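Local coordinates for protein enoyl CoA hydratase/isomerase (Crotonase) (Legionella pneumophila subsp. pneumophila, PDB 3I47) that probably acts as an enoyl-CoA hydratase or isomerase of the crotonase family, adding water to or shifting the double bond of acyl-CoA substrates, at residues V49-A63 with S98-F111. Numbering follows the deposited sequence.
Sequences VRVIVLKANGKHFSA and SPKPTIAMVQGAAF
Ile52 N to Pro101 O (3.0 Å), Ile103 N to Ile52 O, Leu54 N to Ile103 O and Met105 N to Leu54 O zip strands 51-56 and 102-106 together in parallel. Farther on, backbone pairing resumes with the register shifted by two: Phe61 N binds Gln107 O, Ser62 N Ala109 O and Phe111 N Ser62 O. At the start, the straight chain of Lys100 carries NZ to Val49 O (2.8 Å), and the same ammonium also bonds Ala43 O.

Branched and aliphatic residues suit this buried sheet. Val51 CG1 meets Ile103 CD1 at 3.8 Å, while Met105 runs beside the methylenes of Lys55, whose NZ reaches Thr18. Past strand 51-56, Phe61 has CG anti to its backbone N (chi1 -173°), which lays the ring over Val106, the last residue of strand 102-106; methyl CG2 sits 3.9 Å from the ring centroid, a CH-pi contact almost on the ring normal.

From Ala56 on the backbones part, and polar groups bridge the gap. A water accepts from Ala56 N and lies within bonding distance of Met105 O and Gln107 OE1. Gln107, bent at chi2, turns NE2 to Gly58 O (3.0 Å), approaching from above the carbonyl plane. His60 ND1 accepts the Ala109 N-H at 2.9 Å. Gly108, at positive phi and without a CB, lets Lys59 O and the His60 ring pack against its CA.

This beta-alpha-beta crossover, followed by a loop paired with short strand 109-111, is characteristic of the crotonase fold; in relatives, one oxyanion-hole N-H comes from the loop equivalent to that around Ser62 and Ala63, the other from the start of the helix after strand 109-111, as is probable here.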
loop_
_atom_site.group_PDB
_atom_site.type_symbol
_atom_site.label_atom_id
_atom_site.label_comp_id
_atom_site.label_asym_id
_atom_site.label_seq_id
_atom_site.Cartn_x
_atom_site.Cartn_y
_atom_site.Cartn_z
ATOM N N VAL A 49 -14.561 7.730 -2.746
ATOM C CA VAL A 49 -13.280 7.414 -2.108
ATOM C C VAL A 49 -12.148 8.136 -2.827
ATOM O O VAL A 49 -12.030 8.041 -4.047
ATOM C CB VAL A 49 -13.023 5.878 -2.111
ATOM C CG1 VAL A 49 -11.615 5.545 -1.588
ATOM C CG2 VAL A 49 -14.057 5.170 -1.262
ATOM N N ARG A 50 -11.330 8.865 -2.068
ATOM C CA ARG A 50 -10.131 9.499 -2.603
ATOM C C ARG A 50 -8.863 8.793 -2.169
ATOM O O ARG A 50 -7.879 8.806 -2.909
ATOM C CB ARG A 50 -10.041 10.974 -2.194
ATOM C CG ARG A 50 -11.041 11.875 -2.901
ATOM C CD ARG A 50 -10.900 13.312 -2.458
ATOM N NE ARG A 50 -11.928 14.152 -3.086
ATOM C CZ ARG A 50 -12.190 15.408 -2.734
ATOM N NH1 ARG A 50 -11.501 15.988 -1.758
ATOM N NH2 ARG A 50 -13.162 16.073 -3.346
ATOM N N VAL A 51 -8.865 8.212 -0.968
ATOM C CA VAL A 51 -7.648 7.586 -0.412
ATOM C C VAL A 51 -8.037 6.212 0.110
ATOM O O VAL A 51 -9.114 6.057 0.678
ATOM C CB VAL A 51 -7.045 8.445 0.736
ATOM C CG1 VAL A 51 -5.830 7.757 1.412
ATOM C CG2 VAL A 51 -6.649 9.853 0.220
ATOM N N ILE A 52 -7.165 5.229 -0.102
ATOM C CA ILE A 52 -7.409 3.859 0.359
ATOM C C ILE A 52 -6.405 3.465 1.431
ATOM O O ILE A 52 -5.202 3.637 1.242
ATOM C CB ILE A 52 -7.323 2.891 -0.828
ATOM C CG1 ILE A 52 -8.413 3.243 -1.856
ATOM C CG2 ILE A 52 -7.501 1.431 -0.367
ATOM C CD1 ILE A 52 -8.252 2.533 -3.199
ATOM N N VAL A 53 -6.913 2.935 2.542
ATOM C CA VAL A 53 -6.074 2.450 3.644
ATOM C C VAL A 53 -6.265 0.949 3.840
ATOM O O VAL A 53 -7.395 0.477 3.938
ATOM C CB VAL A 53 -6.402 3.190 4.978
ATOM C CG1 VAL A 53 -5.643 2.594 6.145
ATOM C CG2 VAL A 53 -6.066 4.665 4.856
ATOM N N LEU A 54 -5.157 0.215 3.865
ATOM C CA LEU A 54 -5.161 -1.195 4.277
ATOM C C LEU A 54 -4.626 -1.277 5.695
ATOM O O LEU A 54 -3.497 -0.859 5.963
ATOM C CB LEU A 54 -4.260 -2.036 3.359
ATOM C CG LEU A 54 -4.397 -1.904 1.834
ATOM C CD1 LEU A 54 -3.421 -2.862 1.122
ATOM C CD2 LEU A 54 -5.844 -2.127 1.353
ATOM N N LYS A 55 -5.432 -1.816 6.606
ATOM C CA LYS A 55 -5.035 -1.928 8.003
ATOM C C LYS A 55 -5.519 -3.240 8.572
ATOM O O LYS A 55 -6.047 -4.067 7.833
ATOM C CB LYS A 55 -5.537 -0.732 8.829
ATOM C CG LYS A 55 -7.070 -0.561 8.925
ATOM C CD LYS A 55 -7.402 0.713 9.714
ATOM C CE LYS A 55 -8.892 0.935 9.855
ATOM N NZ LYS A 55 -9.490 -0.051 10.814
ATOM N N ALA A 56 -5.321 -3.428 9.869
ATOM C CA ALA A 56 -5.592 -4.724 10.489
ATOM C C ALA A 56 -6.017 -4.549 11.934
ATOM O O ALA A 56 -5.569 -3.628 12.617
ATOM C CB ALA A 56 -4.358 -5.628 10.407
ATOM N N ASN A 57 -6.885 -5.450 12.385
ATOM C CA ASN A 57 -7.205 -5.577 13.803
ATOM C C ASN A 57 -6.391 -6.700 14.435
ATOM O O ASN A 57 -5.738 -7.481 13.738
ATOM C CB ASN A 57 -8.701 -5.850 13.988
ATOM C CG ASN A 57 -9.559 -4.630 13.701
ATOM O OD1 ASN A 57 -9.117 -3.485 13.849
ATOM N ND2 ASN A 57 -10.804 -4.866 13.279
ATOM N N GLY A 58 -6.420 -6.762 15.764
ATOM C CA GLY A 58 -5.673 -7.774 16.500
ATOM C C GLY A 58 -4.213 -7.395 16.700
ATOM O O GLY A 58 -3.818 -6.244 16.490
ATOM N N LYS A 59 -3.420 -8.377 17.117
ATOM C CA LYS A 59 -2.021 -8.148 17.493
ATOM C C LYS A 59 -1.121 -7.831 16.302
ATOM O O LYS A 59 -0.164 -7.060 16.435
ATOM C CB LYS A 59 -1.456 -9.368 18.230
ATOM C CG LYS A 59 -2.174 -9.710 19.526
ATOM C CD LYS A 59 -1.521 -10.913 20.208
ATOM C CE LYS A 59 -2.230 -11.291 21.505
ATOM N NZ LYS A 59 -2.438 -10.103 22.383
ATOM N N HIS A 60 -1.440 -8.419 15.150
ATOM C CA HIS A 60 -0.506 -8.438 14.016
ATOM C C HIS A 60 -1.141 -8.088 12.692
ATOM O O HIS A 60 -2.224 -8.582 12.365
ATOM C CB HIS A 60 0.123 -9.830 13.872
ATOM C CG HIS A 60 0.839 -10.286 15.097
ATOM N ND1 HIS A 60 1.947 -9.635 15.590
ATOM C CD2 HIS A 60 0.592 -11.309 15.946
ATOM C CE1 HIS A 60 2.364 -10.243 16.685
ATOM N NE2 HIS A 60 1.560 -11.264 16.923
ATOM N N PHE A 61 -0.438 -7.276 11.909
ATOM C CA PHE A 61 -0.853 -6.970 10.545
ATOM C C PHE A 61 -1.042 -8.273 9.750
ATOM O O PHE A 61 -2.108 -8.496 9.169
ATOM C CB PHE A 61 0.201 -6.064 9.904
ATOM C CG PHE A 61 -0.169 -5.540 8.545
ATOM C CD1 PHE A 61 -1.100 -4.514 8.411
ATOM C CD2 PHE A 61 0.444 -6.049 7.394
ATOM C CE1 PHE A 61 -1.423 -3.974 7.146
ATOM C CE2 PHE A 61 0.118 -5.530 6.127
ATOM C CZ PHE A 61 -0.820 -4.493 6.003
ATOM N N SER A 62 0.002 -9.098 9.697
ATOM C CA SER A 62 -0.126 -10.483 9.223
ATOM C C SER A 62 1.048 -11.307 9.692
ATOM O O SER A 62 2.179 -11.046 9.289
ATOM C CB SER A 62 -0.237 -10.574 7.697
ATOM O OG SER A 62 -0.303 -11.953 7.318
ATOM N N ALA A 63 0.772 -12.303 10.532
ATOM C CA ALA A 63 1.841 -13.125 11.131
ATOM C C ALA A 63 2.537 -14.085 10.155
ATOM O O ALA A 63 3.582 -14.665 10.492
ATOM C CB ALA A 63 1.303 -13.892 12.335
ATOM N N SER A 98 -3.463 1.328 -8.599
ATOM C CA SER A 98 -4.467 2.281 -8.120
ATOM C C SER A 98 -4.081 3.703 -8.511
ATOM O O SER A 98 -2.981 4.135 -8.178
ATOM C CB SER A 98 -4.559 2.239 -6.597
ATOM O OG SER A 98 -5.434 3.268 -6.121
ATOM N N PRO A 99 -4.985 4.440 -9.180
ATOM C CA PRO A 99 -4.686 5.861 -9.436
ATOM C C PRO A 99 -4.800 6.690 -8.160
ATOM O O PRO A 99 -4.226 7.782 -8.081
ATOM C CB PRO A 99 -5.770 6.303 -10.428
ATOM C CG PRO A 99 -6.536 5.087 -10.788
ATOM C CD PRO A 99 -6.244 3.997 -9.798
ATOM N N LYS A 100 -5.561 6.187 -7.190
ATOM C CA LYS A 100 -5.734 6.857 -5.892
ATOM C C LYS A 100 -4.587 6.514 -4.929
ATOM O O LYS A 100 -4.010 5.413 -5.001
ATOM C CB LYS A 100 -7.066 6.435 -5.256
ATOM C CG LYS A 100 -8.256 6.661 -6.174
ATOM C CD LYS A 100 -9.547 6.163 -5.568
ATOM C CE LYS A 100 -10.667 6.443 -6.548
ATOM N NZ LYS A 100 -12.012 6.071 -6.043
ATOM N N PRO A 101 -4.256 7.442 -4.009
ATOM C CA PRO A 101 -3.232 7.151 -2.988
ATOM C C PRO A 101 -3.594 5.933 -2.154
ATOM O O PRO A 101 -4.755 5.766 -1.759
ATOM C CB PRO A 101 -3.247 8.385 -2.091
ATOM C CG PRO A 101 -3.826 9.476 -2.951
ATOM C CD PRO A 101 -4.763 8.827 -3.923
ATOM N N THR A 102 -2.600 5.090 -1.899
ATOM C CA THR A 102 -2.781 3.896 -1.064
ATOM C C THR A 102 -1.839 3.931 0.135
ATOM O O THR A 102 -0.665 4.306 0.011
ATOM C CB THR A 102 -2.523 2.617 -1.862
ATOM O OG1 THR A 102 -1.236 2.690 -2.474
ATOM C CG2 THR A 102 -3.588 2.426 -2.938
ATOM N N ILE A 103 -2.358 3.530 1.291
ATOM C CA ILE A 103 -1.611 3.598 2.553
ATOM C C ILE A 103 -1.764 2.270 3.267
ATOM O O ILE A 103 -2.896 1.788 3.423
ATOM C CB ILE A 103 -2.157 4.707 3.479
ATOM C CG1 ILE A 103 -1.939 6.079 2.840
ATOM C CG2 ILE A 103 -1.491 4.647 4.864
ATOM C CD1 ILE A 103 -2.724 7.186 3.518
ATOM N N ALA A 104 -0.644 1.692 3.690
ATOM C CA ALA A 104 -0.667 0.507 4.581
ATOM C C ALA A 104 -0.364 0.922 6.013
ATOM O O ALA A 104 0.583 1.679 6.243
ATOM C CB ALA A 104 0.354 -0.531 4.121
ATOM N N MET A 105 -1.157 0.433 6.967
ATOM C CA MET A 105 -1.006 0.792 8.378
ATOM C C MET A 105 -0.635 -0.503 9.093
ATOM O O MET A 105 -1.448 -1.439 9.135
ATOM C CB MET A 105 -2.328 1.371 8.924
ATOM C CG MET A 105 -2.339 1.667 10.420
ATOM S SD MET A 105 -3.952 2.240 11.088
ATOM C CE MET A 105 -4.198 1.035 12.375
ATOM N N VAL A 106 0.590 -0.565 9.613
ATOM C CA VAL A 106 1.147 -1.836 10.092
ATOM C C VAL A 106 1.464 -1.823 11.588
ATOM O O VAL A 106 2.317 -1.040 12.045
ATOM C CB VAL A 106 2.448 -2.175 9.328
ATOM C CG1 VAL A 106 3.027 -3.505 9.808
ATOM C CG2 VAL A 106 2.203 -2.198 7.814
ATOM N N GLN A 107 0.796 -2.711 12.325
ATOM C CA GLN A 107 1.084 -2.971 13.734
ATOM C C GLN A 107 1.620 -4.400 13.876
ATOM O O GLN A 107 1.301 -5.284 13.071
ATOM C CB GLN A 107 -0.184 -2.793 14.585
ATOM C CG GLN A 107 -1.061 -4.071 14.800
ATOM C CD GLN A 107 -1.883 -4.528 13.580
ATOM O OE1 GLN A 107 -1.723 -4.034 12.448
ATOM N NE2 GLN A 107 -2.783 -5.496 13.815
ATOM N N GLY A 108 2.430 -4.628 14.900
ATOM C CA GLY A 108 2.918 -5.991 15.160
ATOM C C GLY A 108 3.662 -6.601 13.979
ATOM O O GLY A 108 4.322 -5.900 13.204
ATOM N N ALA A 109 3.543 -7.914 13.831
ATOM C CA ALA A 109 4.271 -8.630 12.779
ATOM C C ALA A 109 3.634 -8.478 11.406
ATOM O O ALA A 109 2.413 -8.616 11.259
ATOM C CB ALA A 109 4.386 -10.106 13.138
ATOM N N ALA A 110 4.477 -8.192 10.408
ATOM C CA ALA A 110 4.097 -8.246 8.994
ATOM C C ALA A 110 5.118 -9.157 8.341
ATOM O O ALA A 110 6.193 -8.708 7.932
ATOM C CB ALA A 110 4.105 -6.844 8.353
ATOM N N PHE A 111 4.802 -10.452 8.325
ATOM C CA PHE A 111 5.739 -11.481 7.873
ATOM C C PHE A 111 5.246 -12.083 6.564
ATOM O O PHE A 111 4.096 -12.527 6.480
ATOM C CB PHE A 111 5.878 -12.586 8.935
ATOM C CG PHE A 111 6.571 -12.152 10.224
ATOM C CD1 PHE A 111 7.201 -10.910 10.347
ATOM C CD2 PHE A 111 6.587 -13.016 11.318
ATOM C CE1 PHE A 111 7.837 -10.542 11.543
ATOM C CE2 PHE A 111 7.221 -12.662 12.515
ATOM C CZ PHE A 111 7.846 -11.419 12.624
HETATM O O HOH W 1 -3.193 -2.052 11.090
HETATM O O HOH W 2 1.664 -12.459 5.571
#